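Local coordinates for MTH396 protein (Methanothermobacter thermautotrophicus, PDB 1NXH), which is of unknown function but belongs to the EhaM family and forms a mainly helical homodimer whose subunits are joined by disulfide bonds, at residues E37-Q40 / D41-D45; L52-L55 / H56-E60; T100-L104 / A105-Y109; E111-S114 / E115-R119; S61-P64 / R65-E69. All coordinates share one frame; numbering follows the deposited sequence.

Contact 1: residues E37-Q40 / D41-D45; sequences EEFQ and DILMD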
loop_
_atom_site.group_PDB
_atom_site.type_symbol
_atom_site.label_atom_id
_atom_site.label_comp_id
_atom_site.label_asym_id
_atom_site.label_seq_id
_atom_site.Cartn_x
_atom_site.Cartn_y
_atom_site.Cartn_z
ATOM N N GLU A 37 22.340 -7.211 3.839
ATOM C CA GLU A 37 23.644 -6.657 4.125
ATOM C C GLU A 37 23.620 -5.156 3.963
ATOM O O GLU A 37 23.789 -4.428 4.933
ATOM C CB GLU A 37 24.696 -7.275 3.202
ATOM C CG GLU A 37 26.103 -6.717 3.388
ATOM C CD GLU A 37 27.188 -7.663 2.883
ATOM O OE1 GLU A 37 27.032 -8.228 1.780
ATOM O OE2 GLU A 37 28.206 -7.837 3.587
ATOM N N GLU A 38 23.375 -4.689 2.750
ATOM C CA GLU A 38 23.354 -3.257 2.501
ATOM C C GLU A 38 22.439 -2.500 3.450
ATOM O O GLU A 38 22.876 -1.625 4.192
ATOM C CB GLU A 38 22.895 -2.970 1.086
ATOM C CG GLU A 38 23.333 -3.977 0.070
ATOM C CD GLU A 38 22.818 -3.619 -1.300
ATOM O OE1 GLU A 38 22.619 -4.537 -2.123
ATOM O OE2 GLU A 38 22.612 -2.410 -1.549
ATOM N N PHE A 39 21.156 -2.829 3.397
ATOM C CA PHE A 39 20.163 -2.179 4.234
ATOM C C PHE A 39 20.738 -1.879 5.595
ATOM O O PHE A 39 20.671 -0.751 6.089
ATOM C CB PHE A 39 18.954 -3.087 4.395
ATOM C CG PHE A 39 17.780 -2.421 5.050
ATOM C CD1 PHE A 39 17.453 -1.095 4.738
ATOM C CD2 PHE A 39 16.953 -3.133 5.921
ATOM C CE1 PHE A 39 16.320 -0.492 5.277
ATOM C CE2 PHE A 39 15.804 -2.538 6.473
ATOM C CZ PHE A 39 15.491 -1.217 6.148
ATOM N N GLN A 40 21.309 -2.912 6.195
ATOM C CA GLN A 40 21.915 -2.790 7.506
ATOM C C GLN A 40 22.878 -1.600 7.573
ATOM O O GLN A 40 22.869 -0.825 8.530
ATOM C CB GLN A 40 22.646 -4.075 7.835
ATOM C CG GLN A 40 22.979 -4.191 9.287
ATOM C CD GLN A 40 23.307 -5.604 9.671
ATOM O OE1 GLN A 40 22.533 -6.522 9.389
ATOM N NE2 GLN A 40 24.456 -5.799 10.322
ATOM N N ASP A 41 23.708 -1.466 6.549
ATOM C CA ASP A 41 24.663 -0.371 6.469
ATOM C C ASP A 41 23.944 0.950 6.304
ATOM O O ASP A 41 24.420 1.982 6.780
ATOM C CB ASP A 41 25.575 -0.568 5.276
ATOM C CG ASP A 41 26.147 -1.942 5.233
ATOM O OD1 ASP A 41 26.919 -2.270 6.155
ATOM O OD2 ASP A 41 25.815 -2.695 4.294
ATOM N N ILE A 42 22.817 0.915 5.596
ATOM C CA ILE A 42 22.024 2.113 5.368
ATOM C C ILE A 42 21.515 2.575 6.713
ATOM O O ILE A 42 21.626 3.751 7.064
ATOM C CB ILE A 42 20.829 1.825 4.452
ATOM C CG1 ILE A 42 21.313 1.674 3.015
ATOM C CG2 ILE A 42 19.824 2.955 4.528
ATOM C CD1 ILE A 42 20.243 1.231 2.061
ATOM N N LEU A 43 20.947 1.641 7.465
ATOM C CA LEU A 43 20.451 1.962 8.790
ATOM C C LEU A 43 21.627 2.522 9.568
ATOM O O LEU A 43 21.540 3.588 10.171
ATOM C CB LEU A 43 19.947 0.709 9.480
ATOM C CG LEU A 43 18.811 -0.008 8.766
ATOM C CD1 LEU A 43 18.415 -1.208 9.587
ATOM C CD2 LEU A 43 17.622 0.914 8.601
HETATM N N MSE A 44 22.729 1.778 9.546
HETATM C CA MSE A 44 23.954 2.185 10.220
HETATM C C MSE A 44 24.289 3.607 9.822
HETATM O O MSE A 44 24.658 4.430 10.654
HETATM C CB MSE A 44 25.117 1.282 9.804
HETATM C CG MSE A 44 25.146 -0.049 10.498
HETATM SE SE MSE A 44 25.579 0.166 12.353
HETATM C CE MSE A 44 27.378 0.776 12.130
ATOM N N ASP A 45 24.151 3.879 8.532
ATOM C CA ASP A 45 24.459 5.181 7.982
ATOM C C ASP A 45 23.464 6.274 8.335
ATOM O O ASP A 45 23.862 7.407 8.588
ATOM C CB ASP A 45 24.585 5.082 6.461
ATOM C CG ASP A 45 24.823 6.431 5.814
ATOM O OD1 ASP A 45 23.844 7.173 5.598
ATOM O OD2 ASP A 45 25.994 6.760 5.535
#
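One face of the F39 ring is covered by L43, one helical turn further on, whose methyl CD2 stands 4.2 Å from the centroid of the F39 ring and 26° off its normal, a CH-pi contact. The ring atom nearest that methyl is CE1, with F39 CE1 3.8 Å from L43 CD2, and I42 presents CB to the ring at a slant. Outside the segments V25 and L28 pack on F39, while L43 touches M84 of the second subunit, so a flat aromatic and a branched leucine suit this apolar side of helix 36-46. L43 N donates to F39 O at 2.8 Å, and M44 N to Q40 O also at 2.8 Å. On the acidic side the modelled carboxylates of E37, which is poorly ordered, and D41 have planes 32° apart, with E37 OE2 5.7 Å from D41 OD2. CG of D41 lies beside its backbone N (chi1 -49°), which turns the carboxylate back along the helix toward E37, and OD1 finds its salt-bridge partner in R12. Acidic groups in the first turns probably interact favourably with the positive end of the helix dipole, and R12 may offset some of the repulsion among E37, E38 and D41.

Contact 2: residues L52-L55 / H56-E60; sequences LEAL and HPRFE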
loop_
_atom_site.group_PDB
_atom_site.type_symbol
_atom_site.label_atom_id
_atom_site.label_comp_id
_atom_site.label_asym_id
_atom_site.label_seq_id
_atom_site.Cartn_x
_atom_site.Cartn_y
_atom_site.Cartn_z
ATOM N N LEU A 52 18.374 4.152 17.424
ATOM C CA LEU A 52 18.432 2.702 17.484
ATOM C C LEU A 52 17.952 2.079 18.784
ATOM O O LEU A 52 17.203 1.108 18.756
ATOM C CB LEU A 52 19.844 2.241 17.177
ATOM C CG LEU A 52 20.088 2.323 15.679
ATOM C CD1 LEU A 52 21.533 2.065 15.379
ATOM C CD2 LEU A 52 19.211 1.305 14.984
ATOM N N GLU A 53 18.395 2.612 19.919
ATOM C CA GLU A 53 17.952 2.093 21.209
ATOM C C GLU A 53 16.681 2.854 21.565
ATOM O O GLU A 53 16.606 3.531 22.597
ATOM C CB GLU A 53 19.016 2.313 22.290
ATOM C CG GLU A 53 20.260 1.455 22.114
ATOM C CD GLU A 53 21.070 1.304 23.393
ATOM O OE1 GLU A 53 20.544 0.729 24.368
ATOM O OE2 GLU A 53 22.235 1.757 23.421
ATOM N N ALA A 54 15.688 2.743 20.686
ATOM C CA ALA A 54 14.403 3.424 20.845
ATOM C C ALA A 54 13.409 2.925 19.791
ATOM O O ALA A 54 12.197 2.906 20.018
ATOM C CB ALA A 54 14.594 4.944 20.704
ATOM N N LEU A 55 13.947 2.508 18.648
ATOM C CA LEU A 55 13.155 2.030 17.523
ATOM C C LEU A 55 12.225 0.842 17.697
ATOM O O LEU A 55 11.010 0.959 17.500
ATOM C CB LEU A 55 14.072 1.729 16.347
ATOM C CG LEU A 55 14.169 2.847 15.321
ATOM C CD1 LEU A 55 14.949 2.359 14.114
ATOM C CD2 LEU A 55 12.772 3.256 14.909
ATOM N N HIS A 56 12.788 -0.307 18.051
ATOM C CA HIS A 56 11.986 -1.520 18.182
ATOM C C HIS A 56 10.638 -1.358 18.873
ATOM O O HIS A 56 9.601 -1.579 18.267
ATOM C CB HIS A 56 12.792 -2.626 18.847
ATOM C CG HIS A 56 12.337 -3.992 18.448
ATOM N ND1 HIS A 56 11.258 -4.619 19.037
ATOM C CD2 HIS A 56 12.741 -4.804 17.443
ATOM C CE1 HIS A 56 11.017 -5.756 18.412
ATOM N NE2 HIS A 56 11.902 -5.892 17.439
ATOM N N PRO A 57 10.631 -0.974 20.151
ATOM C CA PRO A 57 9.334 -0.810 20.815
ATOM C C PRO A 57 8.399 -0.003 19.911
ATOM O O PRO A 57 7.267 -0.415 19.626
ATOM C CB PRO A 57 9.684 -0.027 22.083
ATOM C CG PRO A 57 11.066 -0.430 22.374
ATOM C CD PRO A 57 11.731 -0.501 21.008
ATOM N N ARG A 58 8.898 1.150 19.465
ATOM C CA ARG A 58 8.142 2.053 18.614
ATOM C C ARG A 58 7.691 1.311 17.386
ATOM O O ARG A 58 6.603 1.544 16.860
ATOM C CB ARG A 58 9.005 3.237 18.207
ATOM C CG ARG A 58 8.202 4.408 17.743
ATOM C CD ARG A 58 9.072 5.619 17.674
ATOM N NE ARG A 58 9.863 5.658 16.450
ATOM C CZ ARG A 58 11.161 5.956 16.406
ATOM N NH1 ARG A 58 11.825 6.231 17.527
ATOM N NH2 ARG A 58 11.796 6.009 15.237
ATOM N N PHE A 59 8.542 0.401 16.940
ATOM C CA PHE A 59 8.257 -0.403 15.764
ATOM C C PHE A 59 7.134 -1.404 16.031
ATOM O O PHE A 59 6.259 -1.600 15.192
ATOM C CB PHE A 59 9.512 -1.149 15.342
ATOM C CG PHE A 59 9.340 -1.946 14.092
ATOM C CD1 PHE A 59 9.891 -1.506 12.894
ATOM C CD2 PHE A 59 8.629 -3.150 14.105
ATOM C CE1 PHE A 59 9.741 -2.256 11.722
ATOM C CE2 PHE A 59 8.469 -3.918 12.930
ATOM C CZ PHE A 59 9.026 -3.468 11.739
ATOM N N GLU A 60 7.164 -2.039 17.198
ATOM C CA GLU A 60 6.138 -3.010 17.543
ATOM C C GLU A 60 4.772 -2.379 17.698
ATOM O O GLU A 60 3.759 -3.013 17.396
ATOM C CB GLU A 60 6.496 -3.747 18.834
ATOM C CG GLU A 60 7.457 -4.896 18.625
ATOM C CD GLU A 60 7.169 -5.663 17.333
ATOM O OE1 GLU A 60 7.618 -5.199 16.256
ATOM O OE2 GLU A 60 6.485 -6.717 17.383
#
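Past H56, whose ring meets the indole of W20 with the planes at about 45° and whose NE2 gives a weak hydrogen bond to R19 O, P57 sets CD 3.6 Å from A54 O. Having no N-H, the proline can give no bond to the turn before, and here helix 49-60 is kinked: a proline kink, four residues beyond the inverse gamma turn centred on E53. R58 comes back over L55. Its CG is anti to the backbone N (chi1 -160°) and the chain bends at chi3, which brings one face of the guanidinium over the leucine methyl, L55 CD2 lying 3.5 Å from R58 CZ. A long arginine suits the spot because its end can cover a leucine and still reach the partner chain: NH2 is hydrogen-bonded to V83 O of the second subunit, where M84 packs on both L55 and R58. F59 N restores the helical pattern beyond the proline with a 2.6 Å hydrogen bond to L55 O, the donor meeting that oxygen at a C=O...N angle of 162°. CB of F59 rests 3.4 Å from L55 O, and the ring beyond it stacks on W79 of the second subunit.

Contact 3: residues T100-L104 / A105-Y109; sequences TELVL and AGREY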
loop_
_atom_site.group_PDB
_atom_site.type_symbol
_atom_site.label_atom_id
_atom_site.label_comp_id
_atom_site.label_asym_id
_atom_site.label_seq_id
_atom_site.Cartn_x
_atom_site.Cartn_y
_atom_site.Cartn_z
ATOM N N THR A 100 -5.471 -8.327 9.723
ATOM C CA THR A 100 -4.369 -7.837 10.524
ATOM C C THR A 100 -4.169 -8.764 11.715
ATOM O O THR A 100 -3.045 -9.122 12.081
ATOM C CB THR A 100 -4.670 -6.423 10.993
ATOM O OG1 THR A 100 -4.513 -5.538 9.881
ATOM C CG2 THR A 100 -3.746 -6.008 12.127
ATOM N N GLU A 101 -5.276 -9.166 12.313
ATOM C CA GLU A 101 -5.206 -10.061 13.446
ATOM C C GLU A 101 -4.323 -11.239 13.054
ATOM O O GLU A 101 -3.423 -11.646 13.793
ATOM C CB GLU A 101 -6.607 -10.550 13.804
ATOM C CG GLU A 101 -6.687 -11.206 15.165
ATOM C CD GLU A 101 -8.112 -11.317 15.678
ATOM O OE1 GLU A 101 -8.783 -10.272 15.848
ATOM O OE2 GLU A 101 -8.562 -12.456 15.914
ATOM N N LEU A 102 -4.585 -11.769 11.867
ATOM C CA LEU A 102 -3.846 -12.900 11.346
ATOM C C LEU A 102 -2.366 -12.639 11.201
ATOM O O LEU A 102 -1.538 -13.288 11.845
ATOM C CB LEU A 102 -4.398 -13.291 9.987
ATOM C CG LEU A 102 -5.581 -14.237 10.019
ATOM C CD1 LEU A 102 -6.183 -14.367 8.631
ATOM C CD2 LEU A 102 -5.101 -15.581 10.517
ATOM N N VAL A 103 -2.032 -11.693 10.333
ATOM C CA VAL A 103 -0.639 -11.377 10.073
ATOM C C VAL A 103 0.114 -11.081 11.360
ATOM O O VAL A 103 1.286 -11.425 11.497
ATOM C CB VAL A 103 -0.538 -10.212 9.046
ATOM C CG1 VAL A 103 -1.743 -9.319 9.168
ATOM C CG2 VAL A 103 0.752 -9.426 9.236
ATOM N N LEU A 104 -0.571 -10.476 12.318
ATOM C CA LEU A 104 0.050 -10.161 13.595
ATOM C C LEU A 104 0.322 -11.425 14.388
ATOM O O LEU A 104 1.140 -11.435 15.299
ATOM C CB LEU A 104 -0.872 -9.257 14.408
ATOM C CG LEU A 104 -0.599 -7.753 14.535
ATOM C CD1 LEU A 104 0.398 -7.258 13.505
ATOM C CD2 LEU A 104 -1.922 -7.035 14.404
ATOM N N ALA A 105 -0.380 -12.492 14.046
ATOM C CA ALA A 105 -0.206 -13.743 14.751
ATOM C C ALA A 105 0.730 -14.667 13.995
ATOM O O ALA A 105 0.736 -15.867 14.229
ATOM C CB ALA A 105 -1.548 -14.403 14.960
ATOM N N GLY A 106 1.513 -14.108 13.078
ATOM C CA GLY A 106 2.462 -14.918 12.328
ATOM C C GLY A 106 2.107 -15.211 10.882
ATOM O O GLY A 106 2.981 -15.585 10.088
ATOM N N ARG A 107 0.833 -15.045 10.535
ATOM C CA ARG A 107 0.380 -15.314 9.179
ATOM C C ARG A 107 1.245 -14.550 8.180
ATOM O O ARG A 107 1.542 -13.376 8.384
ATOM C CB ARG A 107 -1.085 -14.897 9.036
ATOM C CG ARG A 107 -1.926 -15.827 8.176
ATOM C CD ARG A 107 -1.348 -15.985 6.781
ATOM N NE ARG A 107 -2.148 -16.894 5.964
ATOM C CZ ARG A 107 -2.355 -18.176 6.250
ATOM N NH1 ARG A 107 -1.821 -18.717 7.340
ATOM N NH2 ARG A 107 -3.108 -18.916 5.449
ATOM N N GLU A 108 1.668 -15.226 7.116
ATOM C CA GLU A 108 2.481 -14.589 6.088
ATOM C C GLU A 108 1.628 -13.559 5.346
ATOM O O GLU A 108 0.610 -13.917 4.748
ATOM C CB GLU A 108 2.964 -15.631 5.087
ATOM C CG GLU A 108 3.706 -15.045 3.905
ATOM C CD GLU A 108 5.182 -14.931 4.169
ATOM O OE1 GLU A 108 5.552 -14.381 5.226
ATOM O OE2 GLU A 108 5.971 -15.396 3.321
ATOM N N TYR A 109 2.039 -12.293 5.356
ATOM C CA TYR A 109 1.254 -11.258 4.676
ATOM C C TYR A 109 0.702 -11.795 3.372
ATOM O O TYR A 109 -0.508 -11.845 3.168
ATOM C CB TYR A 109 2.093 -10.013 4.351
ATOM C CG TYR A 109 1.236 -8.890 3.793
ATOM C CD1 TYR A 109 0.211 -8.349 4.561
ATOM C CD2 TYR A 109 1.389 -8.428 2.479
ATOM C CE1 TYR A 109 -0.649 -7.392 4.049
ATOM C CE2 TYR A 109 0.523 -7.457 1.952
ATOM C CZ TYR A 109 -0.502 -6.951 2.750
ATOM O OH TYR A 109 -1.434 -6.049 2.273
#
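R107 reaches back over the last turn of helix 89-104 and lies beside L102, the two side chains pointing the same way. Its CB sits 3.3 Å from L102 O and 3.8 Å from L102 CB. CG continues alongside the leucine, with R107 CG 4.0 Å from L102 CD2. A bend at chi2 (-57°) then carries CD off to helix 109-124, where it packs on A112, and the poorly ordered guanidinium leads away from the helix end. Arginine suits such a place, since its methylene stem can lie on a leucine while the charge stays near the surface. L102 O is gripped by two backbone donors that approach from opposite faces of its carbonyl plane: A105 N at 2.6 Å and R107 N at 3.2 Å. G106 N bonds to V103 O at 3.1 Å. V103 also turns its backbone to the loop, the CA-H of V103 pointing at R107 O with CA to O at 3.4 Å, while its side chain packs on I67 of helix 63-74. G106 has a phi of 106°, at which a side chain would press its CB on A105 O, so glycine fits where other residues would be strained. The paired bonds from R107 N to L102 O and from G106 N to V103 O, with the apolar contact of L102 and R107 outside them, are those of a Schellman motif ending a helix.

Contact 4: residues E111-S114 / E115-R119; sequences EALS and EGRRR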
loop_
_atom_site.group_PDB
_atom_site.type_symbol
_atom_site.label_atom_id
_atom_site.label_comp_id
_atom_site.label_asym_id
_atom_site.label_seq_id
_atom_site.Cartn_x
_atom_site.Cartn_y
_atom_site.Cartn_z
ATOM N N GLU A 111 0.235 -14.697 2.071
ATOM C CA GLU A 111 -0.865 -15.616 2.273
ATOM C C GLU A 111 -2.079 -14.928 2.883
ATOM O O GLU A 111 -3.192 -15.126 2.411
ATOM C CB GLU A 111 -0.405 -16.773 3.151
ATOM C CG GLU A 111 0.752 -17.557 2.536
ATOM C CD GLU A 111 1.441 -18.470 3.535
ATOM O OE1 GLU A 111 0.725 -19.203 4.251
ATOM O OE2 GLU A 111 2.693 -18.458 3.600
ATOM N N ALA A 112 -1.864 -14.107 3.910
ATOM C CA ALA A 112 -2.959 -13.403 4.583
ATOM C C ALA A 112 -3.773 -12.495 3.652
ATOM O O ALA A 112 -5.002 -12.426 3.749
ATOM C CB ALA A 112 -2.410 -12.591 5.750
ATOM N N LEU A 113 -3.089 -11.797 2.753
ATOM C CA LEU A 113 -3.758 -10.902 1.817
ATOM C C LEU A 113 -4.720 -11.699 0.931
ATOM O O LEU A 113 -5.827 -11.244 0.626
ATOM C CB LEU A 113 -2.721 -10.187 0.942
ATOM C CG LEU A 113 -3.107 -8.818 0.375
ATOM C CD1 LEU A 113 -2.076 -8.384 -0.618
ATOM C CD2 LEU A 113 -4.465 -8.871 -0.309
ATOM N N SER A 114 -4.288 -12.889 0.516
ATOM C CA SER A 114 -5.100 -13.746 -0.335
ATOM C C SER A 114 -6.424 -14.032 0.344
ATOM O O SER A 114 -7.480 -13.919 -0.276
ATOM C CB SER A 114 -4.365 -15.052 -0.620
ATOM O OG SER A 114 -3.126 -14.795 -1.259
ATOM N N GLU A 115 -6.362 -14.389 1.623
ATOM C CA GLU A 115 -7.560 -14.687 2.401
ATOM C C GLU A 115 -8.444 -13.440 2.486
ATOM O O GLU A 115 -9.679 -13.534 2.479
ATOM C CB GLU A 115 -7.170 -15.148 3.811
ATOM C CG GLU A 115 -7.736 -16.504 4.213
ATOM C CD GLU A 115 -9.257 -16.537 4.197
ATOM O OE1 GLU A 115 -9.876 -15.649 4.824
ATOM O OE2 GLU A 115 -9.835 -17.452 3.566
ATOM N N GLY A 116 -7.808 -12.270 2.567
ATOM C CA GLY A 116 -8.556 -11.021 2.649
ATOM C C GLY A 116 -9.255 -10.723 1.331
ATOM O O GLY A 116 -10.354 -10.135 1.294
ATOM N N ARG A 117 -8.588 -11.124 0.248
ATOM C CA ARG A 117 -9.105 -10.953 -1.093
ATOM C C ARG A 117 -10.389 -11.781 -1.106
ATOM O O ARG A 117 -11.452 -11.313 -1.530
ATOM C CB ARG A 117 -8.102 -11.511 -2.091
ATOM C CG ARG A 117 -8.345 -11.091 -3.509
ATOM C CD ARG A 117 -7.373 -10.022 -3.887
ATOM N NE ARG A 117 -6.009 -10.487 -3.665
ATOM C CZ ARG A 117 -4.910 -9.766 -3.893
ATOM N NH1 ARG A 117 -4.994 -8.517 -4.357
ATOM N NH2 ARG A 117 -3.713 -10.302 -3.650
ATOM N N ARG A 118 -10.276 -13.013 -0.612
ATOM C CA ARG A 118 -11.413 -13.927 -0.540
ATOM C C ARG A 118 -12.610 -13.336 0.214
ATOM O O ARG A 118 -13.691 -13.161 -0.364
ATOM C CB ARG A 118 -10.998 -15.261 0.116
ATOM C CG ARG A 118 -10.271 -16.238 -0.828
ATOM C CD ARG A 118 -10.327 -17.708 -0.352
ATOM N NE ARG A 118 -9.394 -18.021 0.739
ATOM C CZ ARG A 118 -8.067 -18.102 0.614
ATOM N NH1 ARG A 118 -7.482 -17.896 -0.562
ATOM N NH2 ARG A 118 -7.319 -18.380 1.677
ATOM N N ARG A 119 -12.425 -13.021 1.495
ATOM C CA ARG A 119 -13.531 -12.477 2.262
ATOM C C ARG A 119 -14.066 -11.196 1.633
ATOM O O ARG A 119 -15.226 -10.851 1.821
ATOM C CB ARG A 119 -13.129 -12.240 3.715
ATOM C CG ARG A 119 -14.304 -12.488 4.679
ATOM C CD ARG A 119 -13.860 -12.497 6.133
ATOM N NE ARG A 119 -12.571 -13.174 6.283
ATOM C CZ ARG A 119 -11.982 -13.447 7.447
ATOM N NH1 ARG A 119 -12.565 -13.106 8.589
ATOM N NH2 ARG A 119 -10.799 -14.058 7.471
#
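Regular i to i+4 bonds join E111-S114 to E115-R119, R117 N to L113 O at 2.8 Å being the shortest, with G116 N to A112 O and R118 N to S114 O beside it. On one side L113 and R117 meet. The arginine starts with CG anti to its own N (chi1 -165°) and bends at chi2 and chi3, so that its guanidinium returns over the leucine, L113 CD2 standing 3.7 Å above the centre of the plane. Leucine offers an apolar surface, and the flat guanidinium lies with one face on it; R30 of the second subunit packs on R117. On another side E115 is the centre of a salt-bridge network along helix 109-124, its partners three and four residues on, the spacing that brings side chains to the same side of a helix. R118 NE meets E115 OE2 at 2.9 Å from above the carboxylate plane, and R119 NH2 approaches E115 OE1 at 3.2 Å, nearly in line with the C-O bond. A glutamine in place of E115 would probably leave R118 without its charged mate and R119 with its remaining bridge, from NH1 to E98. The R118 guanidinium also lays a face over S114 O, which sits 3.9 Å above its plane and toward the rim. S114, small and polar, turns OG to S110 O in a weak hydrogen bond.

Contact 5: residues S61-P64 / R65-E69; sequences SARP and RCIRE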
loop_
_atom_site.group_PDB
_atom_site.type_symbol
_atom_site.label_atom_id
_atom_site.label_comp_id
_atom_site.label_asym_id
_atom_site.label_seq_id
_atom_site.Cartn_x
_atom_site.Cartn_y
_atom_site.Cartn_z
ATOM N N SER A 61 4.737 -1.131 18.153
ATOM C CA SER A 61 3.457 -0.459 18.359
ATOM C C SER A 61 2.857 0.115 17.092
ATOM O O SER A 61 1.744 0.622 17.111
ATOM C CB SER A 61 3.588 0.652 19.403
ATOM O OG SER A 61 4.377 1.714 18.904
ATOM N N ALA A 62 3.584 0.035 15.989
ATOM C CA ALA A 62 3.064 0.569 14.738
ATOM C C ALA A 62 2.876 -0.534 13.720
ATOM O O ALA A 62 2.182 -0.357 12.719
ATOM C CB ALA A 62 3.998 1.617 14.190
ATOM N N ARG A 63 3.509 -1.672 13.980
ATOM C CA ARG A 63 3.401 -2.821 13.096
ATOM C C ARG A 63 1.947 -2.993 12.648
ATOM O O ARG A 63 1.683 -3.166 11.463
ATOM C CB ARG A 63 3.915 -4.078 13.828
ATOM C CG ARG A 63 3.600 -5.426 13.173
ATOM C CD ARG A 63 4.715 -5.953 12.256
ATOM N NE ARG A 63 4.366 -7.276 11.730
ATOM C CZ ARG A 63 4.399 -8.402 12.447
ATOM N NH1 ARG A 63 4.785 -8.377 13.728
ATOM N NH2 ARG A 63 4.005 -9.554 11.898
ATOM N N PRO A 64 0.981 -2.910 13.589
ATOM C CA PRO A 64 -0.439 -3.070 13.240
ATOM C C PRO A 64 -0.953 -2.002 12.279
ATOM O O PRO A 64 -1.495 -2.294 11.207
ATOM C CB PRO A 64 -1.131 -3.011 14.602
ATOM C CG PRO A 64 -0.242 -2.108 15.394
ATOM C CD PRO A 64 1.125 -2.621 15.028
ATOM N N ARG A 65 -0.778 -0.755 12.692
ATOM C CA ARG A 65 -1.177 0.410 11.908
ATOM C C ARG A 65 -0.618 0.325 10.485
ATOM O O ARG A 65 -1.328 0.554 9.514
ATOM C CB ARG A 65 -0.656 1.662 12.620
ATOM C CG ARG A 65 -0.774 2.945 11.852
ATOM C CD ARG A 65 -0.462 4.113 12.780
ATOM N NE ARG A 65 0.957 4.284 13.088
ATOM C CZ ARG A 65 1.874 4.612 12.177
ATOM N NH1 ARG A 65 1.526 4.795 10.901
ATOM N NH2 ARG A 65 3.139 4.783 12.537
ATOM N N CYS A 66 0.657 -0.025 10.373
ATOM C CA CYS A 66 1.284 -0.109 9.075
ATOM C C CYS A 66 0.744 -1.229 8.205
ATOM O O CYS A 66 0.785 -1.152 6.964
ATOM C CB CYS A 66 2.789 -0.242 9.243
ATOM S SG CYS A 66 3.614 1.339 9.646
ATOM N N ILE A 67 0.227 -2.266 8.850
ATOM C CA ILE A 67 -0.318 -3.392 8.108
ATOM C C ILE A 67 -1.691 -3.048 7.563
ATOM O O ILE A 67 -2.023 -3.398 6.431
ATOM C CB ILE A 67 -0.434 -4.650 8.985
ATOM C CG1 ILE A 67 0.959 -5.064 9.490
ATOM C CG2 ILE A 67 -1.098 -5.765 8.172
ATOM C CD1 ILE A 67 0.956 -6.184 10.496
ATOM N N ARG A 68 -2.488 -2.365 8.376
ATOM C CA ARG A 68 -3.818 -1.971 7.944
ATOM C C ARG A 68 -3.639 -1.151 6.697
ATOM O O ARG A 68 -4.302 -1.392 5.691
ATOM C CB ARG A 68 -4.520 -1.132 9.001
ATOM C CG ARG A 68 -4.540 -1.794 10.342
ATOM C CD ARG A 68 -5.601 -1.209 11.201
ATOM N NE ARG A 68 -6.895 -1.237 10.532
ATOM C CZ ARG A 68 -8.025 -1.536 11.167
ATOM N NH1 ARG A 68 -7.986 -1.832 12.466
ATOM N NH2 ARG A 68 -9.189 -1.537 10.524
ATOM N N GLU A 69 -2.728 -0.185 6.759
ATOM C CA GLU A 69 -2.460 0.663 5.609
ATOM C C GLU A 69 -2.210 -0.183 4.366
ATOM O O GLU A 69 -2.869 0.004 3.329
ATOM C CB GLU A 69 -1.245 1.545 5.855
ATOM C CG GLU A 69 -1.493 2.739 6.748
ATOM C CD GLU A 69 -0.353 3.738 6.679
ATOM O OE1 GLU A 69 -0.299 4.637 7.551
ATOM O OE2 GLU A 69 0.484 3.626 5.750
#
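A62 and C66 are joined by a nearly straight bond, C66 N to A62 O at 2.8 Å with an N-H...O angle of 172°. P64 O is shared: R68 N reaches it at 3.0 Å, and I67 N makes a weak bond to it at 2.9 Å. P64 suits the first turn of helix 63-74, where a proline's missing N-H costs no bond within the helix. R65 has its NH2 against the methyl of A62, R65 NH2 to A62 CB being 3.7 Å, while E69 OE1 lies at the edge of its guanidinium, in plane, in a long salt bridge of 3.8 Å to R65 NH1. The charge of R68 is met outside the segments by E93 and D97, and S61 OG is hydrogen-bonded to R58 O. The stem of R63, its CG anti to the backbone N (chi1 167°), crosses I67, whose CD1 touches both CG (3.8 Å) and NE of R63 and also packs on L104 of helix 89-104. Cut back to alanine, I67 would lose CD1, which is likely to open a gap beside V103 and L104 and leave R63 freer to turn. C66, small and buried, has its SG beside the backbone N and bonded to SG of C78 of the second subunit, with W79 of that chain against it. The helix start thus carries one half of an interchain disulfide that links the dimer.

Each contact is a local one within an unbroken stretch, so none closes a long loop, and the five run in series without nesting or crossing. Contact 1 lies on helix 36-46; contact 2, on the following helix 49-60, has its centre about 16 Å away without touching it. Contact 5 continues directly from contact 2 at the start of helix 63-74. Its I67 and R63 pack on L104 of contact 3, bringing that helix against the end of helix 89-104. Contact 3 then adjoins contact 4 through R107 and A112. Contacts 1 and 4 lie on opposite sides of the chain's centre, about 33 Å apart between centres. All but contact 3 touch the second subunit.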